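Local coordinates for nitroreductase family protein (Clostridium novyi, PDB 3G14), which probably acts as an oxidoreductase of the nitroreductase family, whose members typically use bound FMN to reduce their substrates, at residues 86-91 and 98-103; 103-108 and 122-127. All blocks are in the same frame, centred on the assembly; numbering follows the deposited sequence.

Contact 1 (86-91 and 98-103); sequences ANPEES and EIYLID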
loop_
_atom_site.group_PDB
_atom_site.type_symbol
_atom_site.label_atom_id
_atom_site.label_comp_id
_atom_site.label_asym_id
_atom_site.label_seq_id
_atom_site.Cartn_x
_atom_site.Cartn_y
_atom_site.Cartn_z
ATOM N N ALA B 86 7.354 8.913 -8.360
ATOM C CA ALA B 86 8.152 9.086 -7.132
ATOM C C ALA B 86 9.580 9.521 -7.355
ATOM O O ALA B 86 10.183 9.314 -8.440
ATOM C CB ALA B 86 8.137 7.827 -6.299
ATOM N N ASN B 87 10.119 10.122 -6.295
ATOM C CA ASN B 87 11.491 10.533 -6.238
ATOM C C ASN B 87 12.269 9.608 -5.311
ATOM O O ASN B 87 12.154 9.737 -4.076
ATOM C CB ASN B 87 11.597 11.943 -5.705
ATOM C CG ASN B 87 13.029 12.487 -5.735
ATOM O OD1 ASN B 87 14.001 11.814 -6.093
ATOM N ND2 ASN B 87 13.146 13.744 -5.384
ATOM N N PRO B 88 13.076 8.700 -5.884
ATOM C CA PRO B 88 13.850 7.733 -5.074
ATOM C C PRO B 88 14.852 8.376 -4.139
ATOM O O PRO B 88 15.207 7.769 -3.146
ATOM C CB PRO B 88 14.582 6.902 -6.126
ATOM C CG PRO B 88 13.816 7.066 -7.342
ATOM C CD PRO B 88 13.345 8.491 -7.315
ATOM N N GLU B 89 15.262 9.620 -4.414
ATOM C CA GLU B 89 16.272 10.301 -3.612
ATOM C C GLU B 89 15.729 11.072 -2.415
ATOM O O GLU B 89 16.490 11.476 -1.551
ATOM C CB GLU B 89 17.077 11.250 -4.511
ATOM C CG GLU B 89 17.657 10.572 -5.741
ATOM C CD GLU B 89 18.702 9.528 -5.406
ATOM O OE1 GLU B 89 19.653 9.834 -4.646
ATOM O OE2 GLU B 89 18.566 8.390 -5.915
ATOM N N GLU B 90 14.423 11.259 -2.330
ATOM C CA GLU B 90 13.876 12.027 -1.236
ATOM C C GLU B 90 14.175 11.351 0.097
ATOM O O GLU B 90 14.781 11.964 0.986
ATOM C CB GLU B 90 12.379 12.247 -1.399
ATOM C CG GLU B 90 11.681 12.632 -0.091
ATOM C CD GLU B 90 10.912 13.923 -0.189
ATOM O OE1 GLU B 90 10.197 14.132 -1.196
ATOM O OE2 GLU B 90 11.029 14.735 0.752
ATOM N N SER B 91 13.774 10.084 0.227
ATOM C CA SER B 91 13.983 9.342 1.491
ATOM C C SER B 91 15.079 8.251 1.333
ATOM O O SER B 91 15.631 7.773 2.331
ATOM C CB SER B 91 12.648 8.756 1.977
ATOM O OG SER B 91 11.496 9.496 1.503
ATOM N N GLU B 98 14.027 0.085 -0.929
ATOM C CA GLU B 98 13.655 1.376 -1.509
ATOM C C GLU B 98 12.360 1.898 -0.921
ATOM O O GLU B 98 11.256 1.477 -1.296
ATOM C CB GLU B 98 13.516 1.296 -3.022
ATOM C CG GLU B 98 14.808 0.920 -3.682
ATOM C CD GLU B 98 14.853 -0.560 -4.003
ATOM O OE1 GLU B 98 14.342 -1.393 -3.192
ATOM O OE2 GLU B 98 15.405 -0.883 -5.077
ATOM N N ILE B 99 12.503 2.850 -0.009
ATOM C CA ILE B 99 11.371 3.387 0.743
ATOM C C ILE B 99 10.292 3.963 -0.163
ATOM O O ILE B 99 9.096 3.832 0.121
ATOM C CB ILE B 99 11.848 4.434 1.790
ATOM C CG1 ILE B 99 12.082 3.721 3.101
ATOM C CG2 ILE B 99 10.786 5.536 2.069
ATOM C CD1 ILE B 99 10.865 2.948 3.595
ATOM N N TYR B 100 10.729 4.575 -1.257
ATOM C CA TYR B 100 9.799 5.189 -2.222
ATOM C C TYR B 100 8.788 4.177 -2.800
ATOM O O TYR B 100 7.645 4.537 -3.037
ATOM C CB TYR B 100 10.554 5.904 -3.353
ATOM C CG TYR B 100 10.963 5.042 -4.526
ATOM C CD1 TYR B 100 10.089 4.840 -5.608
ATOM C CD2 TYR B 100 12.226 4.479 -4.600
ATOM C CE1 TYR B 100 10.466 4.081 -6.700
ATOM C CE2 TYR B 100 12.604 3.690 -5.675
ATOM C CZ TYR B 100 11.714 3.484 -6.727
ATOM O OH TYR B 100 12.063 2.730 -7.828
ATOM N N LEU B 101 9.216 2.937 -3.032
ATOM C CA LEU B 101 8.331 1.898 -3.512
ATOM C C LEU B 101 7.274 1.551 -2.450
ATOM O O LEU B 101 6.074 1.506 -2.748
ATOM C CB LEU B 101 9.103 0.657 -3.950
ATOM C CG LEU B 101 9.794 0.820 -5.305
ATOM C CD1 LEU B 101 10.750 -0.354 -5.588
ATOM C CD2 LEU B 101 8.758 1.060 -6.465
ATOM N N ILE B 102 7.713 1.385 -1.205
ATOM C CA ILE B 102 6.782 1.103 -0.123
ATOM C C ILE B 102 5.749 2.230 0.035
ATOM O O ILE B 102 4.541 2.005 0.044
ATOM C CB ILE B 102 7.525 0.907 1.223
ATOM C CG1 ILE B 102 8.393 -0.368 1.152
ATOM C CG2 ILE B 102 6.484 0.909 2.393
ATOM C CD1 ILE B 102 9.275 -0.666 2.398
ATOM N N ASP B 103 6.246 3.457 0.135
ATOM C CA ASP B 103 5.411 4.600 0.451
ATOM C C ASP B 103 4.464 4.957 -0.688
ATOM O O ASP B 103 3.278 5.247 -0.471
ATOM C CB ASP B 103 6.281 5.768 0.843
ATOM C CG ASP B 103 6.798 5.633 2.293
ATOM O OD1 ASP B 103 6.448 4.654 2.978
ATOM O OD2 ASP B 103 7.554 6.474 2.715
HETATM O O HOH W 1 13.504 5.674 -1.750
HETATM O O HOH W 2 9.157 8.662 2.708
#
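P88 lies over one face of the Y100 ring, and this pair forms the tightly packed part of the contact. P88 CG stands 4.1 Å from the ring centroid and 16° off the normal, a CH-pi contact displaced toward the rim, while P88 CB rests 3.7 Å from Y100 CD2. From P88's side of the ring plane A86 CB comes in obliquely, 3.6 Å from Y100 CD1. L101 CG lies over the opposite face, so the ring is sandwiched between P88 and the next residue of its own helix. Y100 gets there with CG set between its backbone N and carbonyl carbon (chi1 86°), a torsion that aims the ring from the first turn of the helix at the turn after the strand. These pieces belong to the alpha/beta fold of the nitroreductase family: strand 80-86 ends at A86, a short helical turn and the hairpin 93-94/97-98 follow, and the chain then enters the long helix 99-117, which packs against the second subunit. V146 and R144 of strand 144-151 also touch the ring. N87 starts the helical turn as its N-cap: OD1 accepts from E89 N with an N-H...O angle of 152°, the donor well above the carbonyl plane. Toward S91 the packing thins to S91 CB against I99 CG2 at 3.7 Å, and water does the polar bridging. One water, in plane at the edge of the Y100 ring, lies 3.0 Å from P88 O, to which it can donate, and accepts from Y100 N at 3.0 Å. Another accepts from S91 OG at 2.8 Å and donates to D103 OD2 at 2.7 Å; that carboxylate oxygen also receives W40 N. On the helical turn, E89 and E90 are exposed.

Contact 2 (103-108 and 122-127); sequences DTAIAM and TCWIAA
M108 N donates to T104 O at 2.9 Å, a helical bond that fixes the turn from which selenomethionine M108 meets W124. With CG anti to the backbone N (chi1 -172°), the side chain heads toward the loop, then bends at its next two torsions. Its CG sits over one face of the indole, 3.8 Å from the centroid of the six-membered ring and 26° off the normal. This CH-pi contact is displaced toward the rim, closest at W124 CH2, 3.4 Å from M108 CG; M108 CB follows at 3.5 Å from the same carbon. The two side chains run past one another in opposite directions. A105 O comes to the ring edge in plane, 3.8 Å from W124 CH2, but as a van der Waals neighbour. The polar end of the indole is tied elsewhere: W124 NE1 bonds to OE1 of E109, the residue after M108 on the helix, which should limit rotation of the ring. I106 of the second subunit packs on W124, and A147 of strand 144-151 touches it. An acetate ion, probably from the crystallisation liquor, lies about 4 Å from the W124 side chain. A tryptophan wedged between a long helix, the central sheet and a partner chain fits the dimer interface of the FMN-dependent nitroreductase fold.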
loop_
_atom_site.group_PDB
_atom_site.type_symbol
_atom_site.label_atom_id
_atom_site.label_comp_id
_atom_site.label_asym_id
_atom_site.label_seq_id
_atom_site.Cartn_x
_atom_site.Cartn_y
_atom_site.Cartn_z
ATOM N N ASP B 103 6.246 3.457 0.135
ATOM C CA ASP B 103 5.411 4.600 0.451
ATOM C C ASP B 103 4.464 4.957 -0.688
ATOM O O ASP B 103 3.278 5.247 -0.471
ATOM C CB ASP B 103 6.281 5.768 0.843
ATOM C CG ASP B 103 6.798 5.633 2.293
ATOM O OD1 ASP B 103 6.448 4.654 2.978
ATOM O OD2 ASP B 103 7.554 6.474 2.715
ATOM N N THR B 104 4.961 4.870 -1.909
ATOM C CA THR B 104 4.104 5.151 -3.064
ATOM C C THR B 104 3.049 4.037 -3.198
ATOM O O THR B 104 1.897 4.342 -3.538
ATOM C CB THR B 104 4.938 5.336 -4.372
ATOM O OG1 THR B 104 5.974 6.294 -4.150
ATOM C CG2 THR B 104 4.056 5.802 -5.562
ATOM N N ALA B 105 3.406 2.761 -2.925
ATOM C CA ALA B 105 2.409 1.650 -2.986
ATOM C C ALA B 105 1.253 1.870 -1.988
ATOM O O ALA B 105 0.047 1.675 -2.315
ATOM C CB ALA B 105 3.066 0.237 -2.742
ATOM N N ILE B 106 1.626 2.278 -0.791
ATOM C CA ILE B 106 0.670 2.582 0.303
ATOM C C ILE B 106 -0.316 3.607 -0.212
ATOM O O ILE B 106 -1.534 3.416 -0.156
ATOM C CB ILE B 106 1.391 3.109 1.596
ATOM C CG1 ILE B 106 2.256 2.033 2.271
ATOM C CG2 ILE B 106 0.370 3.594 2.666
ATOM C CD1 ILE B 106 3.146 2.564 3.436
ATOM N N ALA B 107 0.200 4.728 -0.738
ATOM C CA ALA B 107 -0.659 5.841 -1.174
ATOM C C ALA B 107 -1.527 5.463 -2.363
ATOM O O ALA B 107 -2.720 5.815 -2.414
ATOM C CB ALA B 107 0.193 7.133 -1.485
HETATM N N MSE B 108 -0.944 4.747 -3.320
HETATM C CA MSE B 108 -1.715 4.247 -4.450
HETATM C C MSE B 108 -2.830 3.269 -4.015
HETATM O O MSE B 108 -3.896 3.259 -4.625
HETATM C CB MSE B 108 -0.782 3.579 -5.487
HETATM C CG MSE B 108 -1.490 3.220 -6.763
HETATM SE SE MSE B 108 -2.376 4.770 -7.701
HETATM C CE MSE B 108 -1.292 4.429 -9.347
ATOM N N THR B 122 -10.926 0.554 -10.656
ATOM C CA THR B 122 -9.508 0.779 -10.906
ATOM C C THR B 122 -8.859 -0.542 -11.323
ATOM O O THR B 122 -9.478 -1.616 -11.280
ATOM C CB THR B 122 -8.778 1.270 -9.631
ATOM O OG1 THR B 122 -9.153 0.423 -8.550
ATOM C CG2 THR B 122 -9.123 2.716 -9.311
ATOM N N CYS B 123 -7.611 -0.455 -11.749
ATOM C CA CYS B 123 -6.854 -1.651 -12.063
ATOM C C CYS B 123 -5.389 -1.328 -11.924
ATOM O O CYS B 123 -4.885 -0.469 -12.623
ATOM C CB CYS B 123 -7.167 -2.127 -13.486
ATOM S SG CYS B 123 -6.395 -3.705 -13.890
ATOM N N TRP B 124 -4.702 -1.981 -10.983
ATOM C CA TRP B 124 -3.242 -1.758 -10.836
ATOM C C TRP B 124 -2.487 -2.120 -12.087
ATOM O O TRP B 124 -2.585 -3.233 -12.585
ATOM C CB TRP B 124 -2.690 -2.576 -9.685
ATOM C CG TRP B 124 -2.795 -1.968 -8.342
ATOM C CD1 TRP B 124 -3.839 -2.083 -7.460
ATOM C CD2 TRP B 124 -1.755 -1.273 -7.642
ATOM N NE1 TRP B 124 -3.545 -1.436 -6.280
ATOM C CE2 TRP B 124 -2.280 -0.909 -6.369
ATOM C CE3 TRP B 124 -0.473 -0.864 -7.986
ATOM C CZ2 TRP B 124 -1.536 -0.188 -5.428
ATOM C CZ3 TRP B 124 0.288 -0.162 -7.029
ATOM C CH2 TRP B 124 -0.257 0.164 -5.771
ATOM N N ILE B 125 -1.716 -1.184 -12.620
ATOM C CA ILE B 125 -0.814 -1.484 -13.767
ATOM C C ILE B 125 0.604 -1.031 -13.449
ATOM O O ILE B 125 0.849 0.172 -13.233
ATOM C CB ILE B 125 -1.329 -0.778 -15.072
ATOM C CG1 ILE B 125 -2.774 -1.195 -15.420
ATOM C CG2 ILE B 125 -0.297 -0.963 -16.255
ATOM C CD1 ILE B 125 -3.530 -0.232 -16.375
ATOM N N ALA B 126 1.559 -1.974 -13.451
ATOM C CA ALA B 126 2.923 -1.723 -13.041
ATOM C C ALA B 126 3.949 -2.018 -14.149
ATOM O O ALA B 126 5.118 -1.645 -14.005
ATOM C CB ALA B 126 3.275 -2.550 -11.832
ATOM N N ALA B 127 3.508 -2.692 -15.219
ATOM C CA ALA B 127 4.411 -3.132 -16.320
ATOM C C ALA B 127 4.245 -2.258 -17.567
ATOM O O ALA B 127 3.226 -2.315 -18.248
ATOM C CB ALA B 127 4.137 -4.592 -16.691
#

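How the contacts relate
Both contacts use helix 99-117 and share D103, yet they meet different partners: contact 1 joins the helix start to the end of strand 80-86 and the turn after it, contact 2 joins the next turns to the loop that follows the helix. Their centres are 13 Å apart, and A86 CB of contact 1 meets T104 OG1 of contact 2 at 3.4 Å. Contact 1 sits near the rim of the chain, partly buried, with two waters linking its polar groups. Contact 2 lies deeper and is essentially apolar across its two segments. Each puts a methylene over an aromatic face, and each also touches the second subunit.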